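Local coordinates for glycosyltransferase (Streptomyces halstedii, PDB 3WAD), which belongs to the glycosyltransferases of the GT-B fold, which are built from two Rossmann-like domains facing each other across a cleft, at residues B[245-250]-B[312-317]; B[237-242]-B[304-309]; B[317-322]-B[334-339]. One frame throughout, in Å; residues are numbered along the deposited sequence.

Interaction 1 (B[245-250]-B[312-317]); sequences RPRVCL and PSCAAI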
ATOM      1  N   ARG B 245       6.321 -28.714  14.936  1.00 62.29           N
ATOM      2  CA  ARG B 245       5.796 -29.865  14.133  1.00 59.17           C
ATOM      3  C   ARG B 245       4.530 -29.395  13.369  1.00 56.51           C
ATOM      4  O   ARG B 245       4.127 -28.267  13.539  1.00 55.44           O
ATOM      5  CB  ARG B 245       5.445 -31.020  15.060  1.00 59.23           C
ATOM      6  CG  ARG B 245       4.534 -30.581  16.177  1.00 59.10           C
ATOM      7  CD  ARG B 245       3.355 -31.494  16.292  1.00 56.59           C
ATOM      8  NE  ARG B 245       2.605 -31.058  17.449  1.00 53.33           N
ATOM      9  CZ  ARG B 245       1.707 -31.784  18.102  1.00 49.43           C
ATOM     10  NH1 ARG B 245       1.390 -33.009  17.719  1.00 49.90           N
ATOM     11  NH2 ARG B 245       1.124 -31.264  19.159  1.00 50.60           N
ATOM     12  N   PRO B 246       3.885 -30.257  12.562  1.00 54.48           N
ATOM     13  CA  PRO B 246       2.794 -29.762  11.681  1.00 52.78           C
ATOM     14  C   PRO B 246       1.815 -28.777  12.344  1.00 49.86           C
ATOM     15  O   PRO B 246       1.552 -28.873  13.532  1.00 50.12           O
ATOM     16  CB  PRO B 246       2.074 -31.049  11.260  1.00 52.92           C
ATOM     17  CG  PRO B 246       3.185 -32.076  11.283  1.00 54.24           C
ATOM     18  CD  PRO B 246       4.012 -31.724  12.484  1.00 54.54           C
ATOM     19  N   ARG B 247       1.321 -27.807  11.580  1.00 46.46           N
ATOM     20  CA  ARG B 247       0.431 -26.774  12.126  1.00 42.71           C
ATOM     21  C   ARG B 247      -0.851 -26.867  11.341  1.00 39.54           C
ATOM     22  O   ARG B 247      -0.822 -27.244  10.168  1.00 37.01           O
ATOM     23  CB  ARG B 247       1.008 -25.411  11.862  1.00 43.28           C
ATOM     24  CG  ARG B 247       1.066 -24.526  13.009  1.00 44.67           C
ATOM     25  CD  ARG B 247       2.169 -23.511  12.750  1.00 47.21           C
ATOM     26  NE  ARG B 247       3.067 -23.415  13.905  1.00 52.32           N
ATOM     27  CZ  ARG B 247       4.090 -22.569  14.039  1.00 49.95           C
ATOM     28  NH1 ARG B 247       4.381 -21.675  13.109  1.00 44.45           N
ATOM     29  NH2 ARG B 247       4.798 -22.616  15.142  1.00 48.35           N
ATOM     30  N   VAL B 248      -1.959 -26.509  11.979  1.00 35.64           N
ATOM     31  CA  VAL B 248      -3.232 -26.412  11.290  1.00 35.07           C
ATOM     32  C   VAL B 248      -3.848 -25.100  11.728  1.00 34.89           C
ATOM     33  O   VAL B 248      -3.700 -24.699  12.878  1.00 34.22           O
ATOM     34  CB  VAL B 248      -4.184 -27.587  11.626  1.00 34.48           C
ATOM     35  CG1 VAL B 248      -5.618 -27.305  11.173  1.00 35.88           C
ATOM     36  CG2 VAL B 248      -3.655 -28.889  10.957  1.00 36.55           C
ATOM     37  N   CYS B 249      -4.534 -24.441  10.790  1.00 33.65           N
ATOM     38  CA  CYS B 249      -5.058 -23.165  11.012  1.00 32.89           C
ATOM     39  C   CYS B 249      -6.549 -23.367  11.016  1.00 32.78           C
ATOM     40  O   CYS B 249      -7.115 -23.905  10.085  1.00 32.41           O
ATOM     41  CB  CYS B 249      -4.583 -22.223   9.892  1.00 33.45           C
ATOM     42  SG  CYS B 249      -5.511 -20.697  10.000  1.00 39.56           S
ATOM     43  N   LEU B 250      -7.178 -22.957  12.101  1.00 32.84           N
ATOM     44  CA  LEU B 250      -8.616 -23.039  12.309  1.00 34.69           C
ATOM     45  C   LEU B 250      -9.249 -21.654  12.438  1.00 35.38           C
ATOM     46  O   LEU B 250      -9.017 -20.952  13.412  1.00 34.83           O
ATOM     47  CB  LEU B 250      -8.892 -23.851  13.589  1.00 33.73           C
ATOM     48  CG  LEU B 250     -10.328 -23.981  14.027  1.00 34.85           C
ATOM     49  CD1 LEU B 250     -11.145 -24.816  12.975  1.00 33.39           C
ATOM     50  CD2 LEU B 250     -10.422 -24.515  15.502  1.00 34.34           C
ATOM     51  N   PRO B 312       2.457 -20.627   5.339  1.00 36.56           N
ATOM     52  CA  PRO B 312       3.665 -21.381   4.847  1.00 36.46           C
ATOM     53  C   PRO B 312       4.101 -22.571   5.732  1.00 38.40           C
ATOM     54  O   PRO B 312       4.776 -23.502   5.264  1.00 39.71           O
ATOM     55  CB  PRO B 312       4.745 -20.312   4.845  1.00 36.22           C
ATOM     56  CG  PRO B 312       3.950 -19.039   4.553  1.00 36.86           C
ATOM     57  CD  PRO B 312       2.745 -19.179   5.419  1.00 35.90           C
ATOM     58  N   SER B 313       3.736 -22.534   7.003  1.00 38.23           N
ATOM     59  CA  SER B 313       4.045 -23.627   7.883  1.00 38.53           C
ATOM     60  C   SER B 313       2.841 -24.555   8.196  1.00 37.40           C
ATOM     61  O   SER B 313       2.945 -25.359   9.097  1.00 37.49           O
ATOM     62  CB  SER B 313       4.631 -23.060   9.186  1.00 39.22           C
ATOM     63  OG  SER B 313       3.653 -22.355   9.936  1.00 39.49           O
ATOM     64  N   CYS B 314       1.716 -24.466   7.475  1.00 36.02           N
ATOM     65  CA  CYS B 314       0.502 -25.226   7.905  1.00 35.58           C
ATOM     66  C   CYS B 314       0.247 -26.395   7.007  1.00 34.15           C
ATOM     67  O   CYS B 314       0.337 -26.234   5.816  1.00 34.19           O
ATOM     68  CB  CYS B 314      -0.777 -24.386   7.877  1.00 33.27           C
ATOM     69  SG  CYS B 314      -0.818 -23.252   9.226  1.00 38.08           S
ATOM     70  N   ALA B 315      -0.144 -27.533   7.566  1.00 32.78           N
ATOM     71  CA  ALA B 315      -0.550 -28.680   6.729  1.00 31.21           C
ATOM     72  C   ALA B 315      -2.014 -28.550   6.309  1.00 29.97           C
ATOM     73  O   ALA B 315      -2.447 -29.237   5.396  1.00 29.01           O
ATOM     74  CB  ALA B 315      -0.320 -30.057   7.481  1.00 30.52           C
ATOM     75  N   ALA B 316      -2.802 -27.710   6.983  1.00 29.84           N
ATOM     76  CA  ALA B 316      -4.221 -27.601   6.605  1.00 28.58           C
ATOM     77  C   ALA B 316      -4.825 -26.304   7.102  1.00 28.52           C
ATOM     78  O   ALA B 316      -4.331 -25.728   8.077  1.00 29.73           O
ATOM     79  CB  ALA B 316      -5.007 -28.812   7.117  1.00 28.06           C
ATOM     80  N   ILE B 317      -5.890 -25.848   6.456  1.00 26.67           N
ATOM     81  CA  ILE B 317      -6.663 -24.741   7.029  1.00 25.79           C
ATOM     82  C   ILE B 317      -8.114 -25.146   6.945  1.00 24.71           C
ATOM     83  O   ILE B 317      -8.580 -25.647   5.924  1.00 25.07           O
ATOM     84  CB  ILE B 317      -6.436 -23.381   6.261  1.00 24.51           C
ATOM     85  CG1 ILE B 317      -7.257 -22.233   6.895  1.00 27.19           C
ATOM     86  CG2 ILE B 317      -6.674 -23.585   4.781  1.00 23.34           C
ATOM     87  CD1 ILE B 317      -6.682 -20.856   6.590  1.00 30.11           C
TER
HETATM   88  O   HOH W   1       2.374 -28.275   9.042  1.00 39.40           O
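R247 and C249 are met along the backbone by A315 and A316. A315 N donates to R247 O at 2.7 Å, approaching almost in line with the C=O, and C249 N donates to A316 O at 3.0 Å. The side chains then fall on the two faces of the sheet. On one, V248 CG2 rests on A316 CB at 4.1 Å. On the other, C249 SG stands anti to its backbone N (chi1 169°), swung over the end of I317 and 3.6 Å from its CD1, while C314 SG settles against C249 CB at 4.0 Å. The strands run parallel in the centre of the six-stranded sheet of the C-terminal Rossmann-like domain. The second chain turns a corner at A315, and A316 N is buried without a partner in the model. A water bridges the chains, accepting from R247 N at 2.8 Å and donating to S313 O. The R247 chain, bent at chi3, brings NH1 to S313 OG for a weak bond of 3.3 Å; that hydroxyl is also hydrogen-bonded to L310 O. Helix 369-381 covers V248 and A316 with L376, whereas L307 and L310 pack on C249.

Interaction 2 (B[237-242]-B[304-309]); sequences DWLREA and FVPLHA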
ATOM      1  N   ASP B 237       5.514 -12.847  18.264  1.00 43.15           N
ATOM      2  CA  ASP B 237       6.730 -13.538  18.637  1.00 43.77           C
ATOM      3  C   ASP B 237       6.609 -15.018  18.338  1.00 43.60           C
ATOM      4  O   ASP B 237       7.512 -15.652  17.822  1.00 43.95           O
ATOM      5  CB  ASP B 237       6.967 -13.367  20.134  1.00 45.03           C
ATOM      6  CG  ASP B 237       7.803 -12.141  20.465  1.00 47.98           C
ATOM      7  OD1 ASP B 237       7.828 -11.702  21.641  1.00 50.68           O
ATOM      8  OD2 ASP B 237       8.461 -11.613  19.558  1.00 53.92           O
ATOM      9  N   TRP B 238       5.465 -15.575  18.655  1.00 43.82           N
ATOM     10  CA  TRP B 238       5.322 -17.007  18.601  1.00 44.46           C
ATOM     11  C   TRP B 238       5.403 -17.545  17.153  1.00 46.55           C
ATOM     12  O   TRP B 238       5.923 -18.649  16.935  1.00 46.77           O
ATOM     13  CB  TRP B 238       4.049 -17.408  19.353  1.00 43.52           C
ATOM     14  CG  TRP B 238       2.844 -16.917  18.716  1.00 39.56           C
ATOM     15  CD1 TRP B 238       2.089 -15.821  19.073  1.00 37.63           C
ATOM     16  CD2 TRP B 238       2.219 -17.489  17.561  1.00 35.79           C
ATOM     17  NE1 TRP B 238       1.023 -15.696  18.205  1.00 35.68           N
ATOM     18  CE2 TRP B 238       1.086 -16.703  17.270  1.00 35.79           C
ATOM     19  CE3 TRP B 238       2.510 -18.605  16.747  1.00 37.37           C
ATOM     20  CZ2 TRP B 238       0.239 -16.992  16.209  1.00 35.94           C
ATOM     21  CZ3 TRP B 238       1.677 -18.890  15.695  1.00 38.21           C
ATOM     22  CH2 TRP B 238       0.544 -18.080  15.435  1.00 36.60           C
ATOM     23  N   LEU B 239       4.935 -16.755  16.169  1.00 48.38           N
ATOM     24  CA  LEU B 239       5.167 -17.048  14.735  1.00 50.22           C
ATOM     25  C   LEU B 239       6.632 -16.966  14.313  1.00 52.52           C
ATOM     26  O   LEU B 239       7.018 -17.464  13.256  1.00 53.28           O
ATOM     27  CB  LEU B 239       4.351 -16.135  13.821  1.00 49.49           C
ATOM     28  CG  LEU B 239       3.077 -16.712  13.212  1.00 48.23           C
ATOM     29  CD1 LEU B 239       2.396 -15.723  12.336  1.00 44.98           C
ATOM     30  CD2 LEU B 239       3.403 -17.958  12.442  1.00 46.64           C
ATOM     31  N   ARG B 240       7.461 -16.325  15.114  1.00 55.18           N
ATOM     32  CA  ARG B 240       8.811 -16.043  14.653  1.00 57.67           C
ATOM     33  C   ARG B 240       9.710 -17.242  14.889  1.00 59.17           C
ATOM     34  O   ARG B 240      10.758 -17.378  14.247  1.00 59.57           O
ATOM     35  CB  ARG B 240       9.357 -14.748  15.282  1.00 57.45           C
ATOM     36  CG  ARG B 240       9.001 -13.508  14.442  1.00 59.42           C
ATOM     37  CD  ARG B 240       8.427 -12.324  15.275  1.00 62.01           C
ATOM     38  NE  ARG B 240       9.375 -11.323  15.810  1.00 63.19           N
ATOM     39  CZ  ARG B 240      10.714 -11.397  15.822  1.00 64.18           C
ATOM     40  NH1 ARG B 240      11.377 -12.450  15.344  1.00 62.81           N
ATOM     41  NH2 ARG B 240      11.412 -10.378  16.320  1.00 64.15           N
ATOM     42  N   GLU B 241       9.258 -18.133  15.768  1.00 61.17           N
ATOM     43  CA  GLU B 241      10.025 -19.295  16.197  1.00 63.32           C
ATOM     44  C   GLU B 241       9.892 -20.476  15.233  1.00 64.49           C
ATOM     45  O   GLU B 241       8.782 -20.858  14.847  1.00 65.40           O
ATOM     46  CB  GLU B 241       9.571 -19.734  17.599  1.00 63.61           C
ATOM     47  CG  GLU B 241       9.350 -18.574  18.609  1.00 65.43           C
ATOM     48  CD  GLU B 241       8.818 -19.042  19.981  1.00 67.55           C
ATOM     49  OE1 GLU B 241       8.647 -20.267  20.183  1.00 68.36           O
ATOM     50  OE2 GLU B 241       8.580 -18.187  20.872  1.00 68.74           O
ATOM     51  N   ALA B 242      11.028 -21.066  14.854  1.00 65.71           N
ATOM     52  CA  ALA B 242      11.064 -22.379  14.182  1.00 65.68           C
ATOM     53  C   ALA B 242       9.811 -23.230  14.478  1.00 65.87           C
ATOM     54  O   ALA B 242       9.485 -23.520  15.638  1.00 65.56           O
ATOM     55  CB  ALA B 242      12.335 -23.138  14.582  1.00 65.38           C
ATOM     56  N   PHE B 304      -6.696 -12.772  16.048  1.00 40.74           N
ATOM     57  CA  PHE B 304      -6.423 -12.582  14.607  1.00 41.34           C
ATOM     58  C   PHE B 304      -5.041 -13.079  14.295  1.00 40.59           C
ATOM     59  O   PHE B 304      -4.151 -12.940  15.127  1.00 41.16           O
ATOM     60  CB  PHE B 304      -6.568 -11.115  14.128  1.00 41.60           C
ATOM     61  CG  PHE B 304      -6.031 -10.874  12.692  1.00 46.32           C
ATOM     62  CD1 PHE B 304      -6.831 -11.153  11.559  1.00 46.02           C
ATOM     63  CD2 PHE B 304      -4.709 -10.376  12.482  1.00 49.01           C
ATOM     64  CE1 PHE B 304      -6.315 -10.919  10.236  1.00 49.06           C
ATOM     65  CE2 PHE B 304      -4.179 -10.150  11.163  1.00 49.07           C
ATOM     66  CZ  PHE B 304      -4.992 -10.423  10.045  1.00 49.40           C
ATOM     67  N   VAL B 305      -4.859 -13.688  13.112  1.00 39.45           N
ATOM     68  CA  VAL B 305      -3.500 -14.005  12.639  1.00 38.98           C
ATOM     69  C   VAL B 305      -3.311 -13.682  11.152  1.00 37.34           C
ATOM     70  O   VAL B 305      -4.188 -13.995  10.354  1.00 36.65           O
ATOM     71  CB  VAL B 305      -3.143 -15.469  12.906  1.00 39.91           C
ATOM     72  CG1 VAL B 305      -4.003 -16.400  12.001  1.00 39.06           C
ATOM     73  CG2 VAL B 305      -1.616 -15.676  12.740  1.00 40.45           C
ATOM     74  N   PRO B 306      -2.177 -13.051  10.785  1.00 37.03           N
ATOM     75  CA  PRO B 306      -1.813 -12.854   9.346  1.00 34.98           C
ATOM     76  C   PRO B 306      -1.515 -14.178   8.604  1.00 33.25           C
ATOM     77  O   PRO B 306      -0.461 -14.798   8.785  1.00 33.04           O
ATOM     78  CB  PRO B 306      -0.598 -11.940   9.418  1.00 35.71           C
ATOM     79  CG  PRO B 306       0.064 -12.268  10.803  1.00 36.03           C
ATOM     80  CD  PRO B 306      -1.146 -12.523  11.709  1.00 37.38           C
ATOM     81  N   LEU B 307      -2.459 -14.594   7.756  1.00 31.66           N
ATOM     82  CA  LEU B 307      -2.440 -15.882   7.085  1.00 30.98           C
ATOM     83  C   LEU B 307      -1.179 -16.083   6.271  1.00 30.96           C
ATOM     84  O   LEU B 307      -0.655 -17.178   6.179  1.00 29.71           O
ATOM     85  CB  LEU B 307      -3.626 -15.987   6.120  1.00 29.98           C
ATOM     86  CG  LEU B 307      -4.866 -16.775   6.529  1.00 35.04           C
ATOM     87  CD1 LEU B 307      -4.893 -17.224   7.999  1.00 36.17           C
ATOM     88  CD2 LEU B 307      -6.118 -16.037   6.116  1.00 34.94           C
ATOM     89  N   HIS B 308      -0.714 -15.011   5.620  1.00 31.09           N
ATOM     90  CA  HIS B 308       0.464 -15.137   4.786  1.00 29.97           C
ATOM     91  C   HIS B 308       1.641 -15.379   5.680  1.00 30.17           C
ATOM     92  O   HIS B 308       2.570 -15.944   5.206  1.00 30.52           O
ATOM     93  CB  HIS B 308       0.695 -13.886   3.956  1.00 31.21           C
ATOM     94  CG  HIS B 308       0.697 -12.630   4.772  1.00 31.27           C
ATOM     95  ND1 HIS B 308       1.851 -11.953   5.110  1.00 36.42           N
ATOM     96  CD2 HIS B 308      -0.327 -11.935   5.325  1.00 26.79           C
ATOM     97  CE1 HIS B 308       1.539 -10.893   5.847  1.00 32.24           C
ATOM     98  NE2 HIS B 308       0.221 -10.860   5.987  1.00 30.92           N
ATOM     99  N   ALA B 309       1.634 -15.005   6.974  1.00 30.31           N
ATOM    100  CA  ALA B 309       2.827 -15.424   7.831  1.00 29.76           C
ATOM    101  C   ALA B 309       2.681 -16.827   8.374  1.00 29.97           C
ATOM    102  O   ALA B 309       3.682 -17.572   8.491  1.00 27.44           O
ATOM    103  CB  ALA B 309       3.116 -14.478   8.985  1.00 29.62           C
TER
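L239 and W238 of the short, weakly bonded helix 237-240 lie against V305, P306 and A309, where the chain leaves the edge strand 299-302 of the C-terminal Rossmann-like domain and enters helix 307-310. The contact is apolar and small, and L239 carries most of it. Its CD1 is anti to CA (chi2 -179°), which carries it away from its own helix into the corner formed by the A309 and V305 methyls: CD1 is 3.6 Å from A309 CB and 4.0 Å from V305 CG2. P306, at the N-cap position of the helix, touches more distantly; its O accepts from A309 N in the first turn. Beyond this patch the packing thins toward solvent, where D237, E241 and A242 stand exposed. R240 turns from the contact to the second subunit, where its NH2 is hydrogen-bonded to P52 O, while its pairing with D237 is long and purely one of charge. W238 is partly exposed and touches V305 more loosely than L239 does. L239 CG sits over one face of its indole, near the rim, and R300 makes a cation-pi contact with the ring. Across the contact the indole crosses V305 at about a right angle, reaching it through CZ2, 4.1 Å from V305 CG2.

Interaction 3 (B[317-322]-B[334-339]); sequences IVHHGG and VPQLIV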
ATOM      1  N   ILE B 317      -5.890 -25.848   6.456  1.00 26.67           N
ATOM      2  CA  ILE B 317      -6.663 -24.741   7.029  1.00 25.79           C
ATOM      3  C   ILE B 317      -8.114 -25.146   6.945  1.00 24.71           C
ATOM      4  O   ILE B 317      -8.580 -25.647   5.924  1.00 25.07           O
ATOM      5  CB  ILE B 317      -6.436 -23.381   6.261  1.00 24.51           C
ATOM      6  CG1 ILE B 317      -7.257 -22.233   6.895  1.00 27.19           C
ATOM      7  CG2 ILE B 317      -6.674 -23.585   4.781  1.00 23.34           C
ATOM      8  CD1 ILE B 317      -6.682 -20.856   6.590  1.00 30.11           C
ATOM      9  N   VAL B 318      -8.812 -24.897   8.028  1.00 24.92           N
ATOM     10  CA  VAL B 318     -10.242 -25.215   8.179  1.00 23.44           C
ATOM     11  C   VAL B 318     -10.946 -23.905   8.179  1.00 22.54           C
ATOM     12  O   VAL B 318     -10.670 -23.089   9.079  1.00 21.77           O
ATOM     13  CB  VAL B 318     -10.483 -25.922   9.578  1.00 22.45           C
ATOM     14  CG1 VAL B 318     -11.932 -26.361   9.733  1.00 20.44           C
ATOM     15  CG2 VAL B 318      -9.557 -27.131   9.720  1.00 22.49           C
ATOM     16  N   HIS B 319     -11.871 -23.682   7.239  1.00 22.59           N
ATOM     17  CA  HIS B 319     -12.464 -22.350   7.166  1.00 25.11           C
ATOM     18  C   HIS B 319     -13.827 -22.365   6.430  1.00 26.62           C
ATOM     19  O   HIS B 319     -14.292 -23.434   5.977  1.00 25.67           O
ATOM     20  CB  HIS B 319     -11.425 -21.373   6.534  1.00 26.91           C
ATOM     21  CG  HIS B 319     -11.239 -21.560   5.064  1.00 24.78           C
ATOM     22  ND1 HIS B 319     -10.527 -22.607   4.523  1.00 31.90           N
ATOM     23  CD2 HIS B 319     -11.752 -20.876   4.021  1.00 31.35           C
ATOM     24  CE1 HIS B 319     -10.557 -22.518   3.204  1.00 29.14           C
ATOM     25  NE2 HIS B 319     -11.296 -21.479   2.873  1.00 31.40           N
ATOM     26  N   HIS B 320     -14.492 -21.212   6.328  1.00 26.46           N
ATOM     27  CA  HIS B 320     -15.836 -21.205   5.741  1.00 27.68           C
ATOM     28  C   HIS B 320     -15.909 -21.021   4.227  1.00 26.37           C
ATOM     29  O   HIS B 320     -17.044 -20.904   3.663  1.00 27.05           O
ATOM     30  CB  HIS B 320     -16.713 -20.206   6.427  1.00 27.35           C
ATOM     31  CG  HIS B 320     -16.476 -18.815   5.969  1.00 34.72           C
ATOM     32  ND1 HIS B 320     -15.421 -18.050   6.428  1.00 40.95           N
ATOM     33  CD2 HIS B 320     -17.152 -18.041   5.072  1.00 41.20           C
ATOM     34  CE1 HIS B 320     -15.473 -16.856   5.852  1.00 45.78           C
ATOM     35  NE2 HIS B 320     -16.514 -16.826   5.026  1.00 45.60           N
ATOM     36  N   GLY B 321     -14.741 -21.046   3.565  1.00 24.63           N
ATOM     37  CA  GLY B 321     -14.690 -21.073   2.100  1.00 25.26           C
ATOM     38  C   GLY B 321     -14.771 -19.717   1.366  1.00 25.62           C
ATOM     39  O   GLY B 321     -14.998 -19.688   0.143  1.00 25.83           O
ATOM     40  N   GLY B 322     -14.647 -18.610   2.122  1.00 24.66           N
ATOM     41  CA  GLY B 322     -14.673 -17.244   1.542  1.00 23.42           C
ATOM     42  C   GLY B 322     -13.416 -16.981   0.688  1.00 22.58           C
ATOM     43  O   GLY B 322     -12.393 -17.670   0.819  1.00 22.36           O
ATOM     44  N   VAL B 334      -2.095 -25.016   0.282  1.00 27.63           N
ATOM     45  CA  VAL B 334      -2.414 -25.629   1.577  1.00 27.45           C
ATOM     46  C   VAL B 334      -3.761 -26.332   1.438  1.00 28.50           C
ATOM     47  O   VAL B 334      -4.723 -25.717   1.012  1.00 26.60           O
ATOM     48  CB  VAL B 334      -2.424 -24.564   2.768  1.00 29.35           C
ATOM     49  CG1 VAL B 334      -2.779 -25.213   4.114  1.00 28.57           C
ATOM     50  CG2 VAL B 334      -1.035 -23.855   2.911  1.00 27.18           C
ATOM     51  N   PRO B 335      -3.836 -27.621   1.806  1.00 28.48           N
ATOM     52  CA  PRO B 335      -5.130 -28.303   1.780  1.00 29.04           C
ATOM     53  C   PRO B 335      -6.148 -27.645   2.707  1.00 28.62           C
ATOM     54  O   PRO B 335      -5.795 -27.032   3.717  1.00 29.18           O
ATOM     55  CB  PRO B 335      -4.809 -29.694   2.298  1.00 28.97           C
ATOM     56  CG  PRO B 335      -3.368 -29.891   2.056  1.00 28.85           C
ATOM     57  CD  PRO B 335      -2.761 -28.512   2.281  1.00 30.14           C
ATOM     58  N   GLN B 336      -7.413 -27.811   2.354  1.00 28.84           N
ATOM     59  CA  GLN B 336      -8.508 -27.113   2.978  1.00 27.28           C
ATOM     60  C   GLN B 336      -9.540 -28.077   3.565  1.00 28.23           C
ATOM     61  O   GLN B 336      -9.863 -29.099   2.961  1.00 29.07           O
ATOM     62  CB  GLN B 336      -9.196 -26.212   1.935  1.00 26.03           C
ATOM     63  CG  GLN B 336      -8.330 -25.128   1.451  1.00 25.71           C
ATOM     64  CD  GLN B 336      -9.008 -24.312   0.355  1.00 26.49           C
ATOM     65  OE1 GLN B 336      -9.921 -23.562   0.617  1.00 29.09           O
ATOM     66  NE2 GLN B 336      -8.598 -24.509  -0.875  1.00 24.63           N
ATOM     67  N   LEU B 337     -10.080 -27.725   4.733  1.00 27.77           N
ATOM     68  CA  LEU B 337     -11.333 -28.289   5.147  1.00 28.74           C
ATOM     69  C   LEU B 337     -12.319 -27.139   5.158  1.00 28.10           C
ATOM     70  O   LEU B 337     -12.118 -26.147   5.863  1.00 29.41           O
ATOM     71  CB  LEU B 337     -11.165 -29.048   6.497  1.00 28.68           C
ATOM     72  CG  LEU B 337     -12.265 -29.543   7.429  1.00 32.50           C
ATOM     73  CD1 LEU B 337     -13.563 -29.844   6.774  1.00 33.08           C
ATOM     74  CD2 LEU B 337     -11.749 -30.641   8.449  1.00 32.62           C
ATOM     75  N   ILE B 338     -13.316 -27.245   4.299  1.00 28.10           N
ATOM     76  CA  ILE B 338     -14.252 -26.151   4.036  1.00 28.61           C
ATOM     77  C   ILE B 338     -15.565 -26.483   4.672  1.00 27.24           C
ATOM     78  O   ILE B 338     -16.107 -27.544   4.439  1.00 26.69           O
ATOM     79  CB  ILE B 338     -14.416 -25.874   2.472  1.00 28.45           C
ATOM     80  CG1 ILE B 338     -13.053 -25.563   1.847  1.00 28.76           C
ATOM     81  CG2 ILE B 338     -15.353 -24.650   2.209  1.00 27.66           C
ATOM     82  CD1 ILE B 338     -12.977 -25.731   0.319  1.00 24.73           C
ATOM     83  N   VAL B 339     -16.053 -25.604   5.516  1.00 27.55           N
ATOM     84  CA  VAL B 339     -17.396 -25.698   6.010  1.00 28.53           C
ATOM     85  C   VAL B 339     -18.180 -24.520   5.353  1.00 29.92           C
ATOM     86  O   VAL B 339     -18.229 -23.426   5.917  1.00 29.41           O
ATOM     87  CB  VAL B 339     -17.445 -25.607   7.563  1.00 28.48           C
ATOM     88  CG1 VAL B 339     -18.928 -25.603   8.089  1.00 30.63           C
ATOM     89  CG2 VAL B 339     -16.711 -26.773   8.195  1.00 29.94           C
TER
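The H319 imidazole and the Q336 amide lie nearly coplanar, their planes 14° apart. Q336 CG and I317 O lie at the edge of the ring, in its plane, and Q336 OE1 also comes up near that plane; but its approach to H319 CE1 is implausibly short, and H319 NE2, 3.4 Å from OE1, is badly angled for a hydrogen bond, so the flip of the ring, or the placement of the amide, is doubtful. A chi1 of 74°, with CG between the backbone N and the carbonyl carbon, turns the H319 ring toward Q336. One face of the neighbouring H320 ring has G322 N over its rim, 3.8 Å above the plane.

Strands 317-319 and 336-338 run parallel at 16°, the two ends of a beta-alpha-beta crossover through helix 323-332. Their backbone bonds alternate from strand to strand: I317 N donates to P335 O at 3.0 Å, I317 O accepts from L337 N, and H319 N meets L337 O almost in line with its C=O, 2.8 Å away. V339 N closes the ladder on H319 O. V318 CG1 packs on L337 CG at 3.9 Å, on the face that helix 369-381 covers at L337. Past the strand, G321 brings its CA to 3.6 Å from I338 CG2.

I317, H319 and L337 thus each spend both backbone N and O on this seam, whose register rests on peptide bonding.

Overall arrangement
From the N terminus, helix 237-240 comes first, then strand 247-251; each meets its partner after 61 intervening residues. Interaction 2 closes its loop when the chain reaches 304-309, and interaction 1 closes at 312-317. Because the segments alternate, these two loops cross, and they meet where L307 packs on C249 and I317. Interaction 3 opens at I317, the residue it shares with interaction 1, and closes a much shorter loop around helix 323-332, in series with the others. Strand 314-319 is therefore held on both sides, by 247-251 and by 336-338, within one sheet of the C-terminal domain, while interaction 2 ties helix 237-240 to the link between strand 299-302 and strand 314-319.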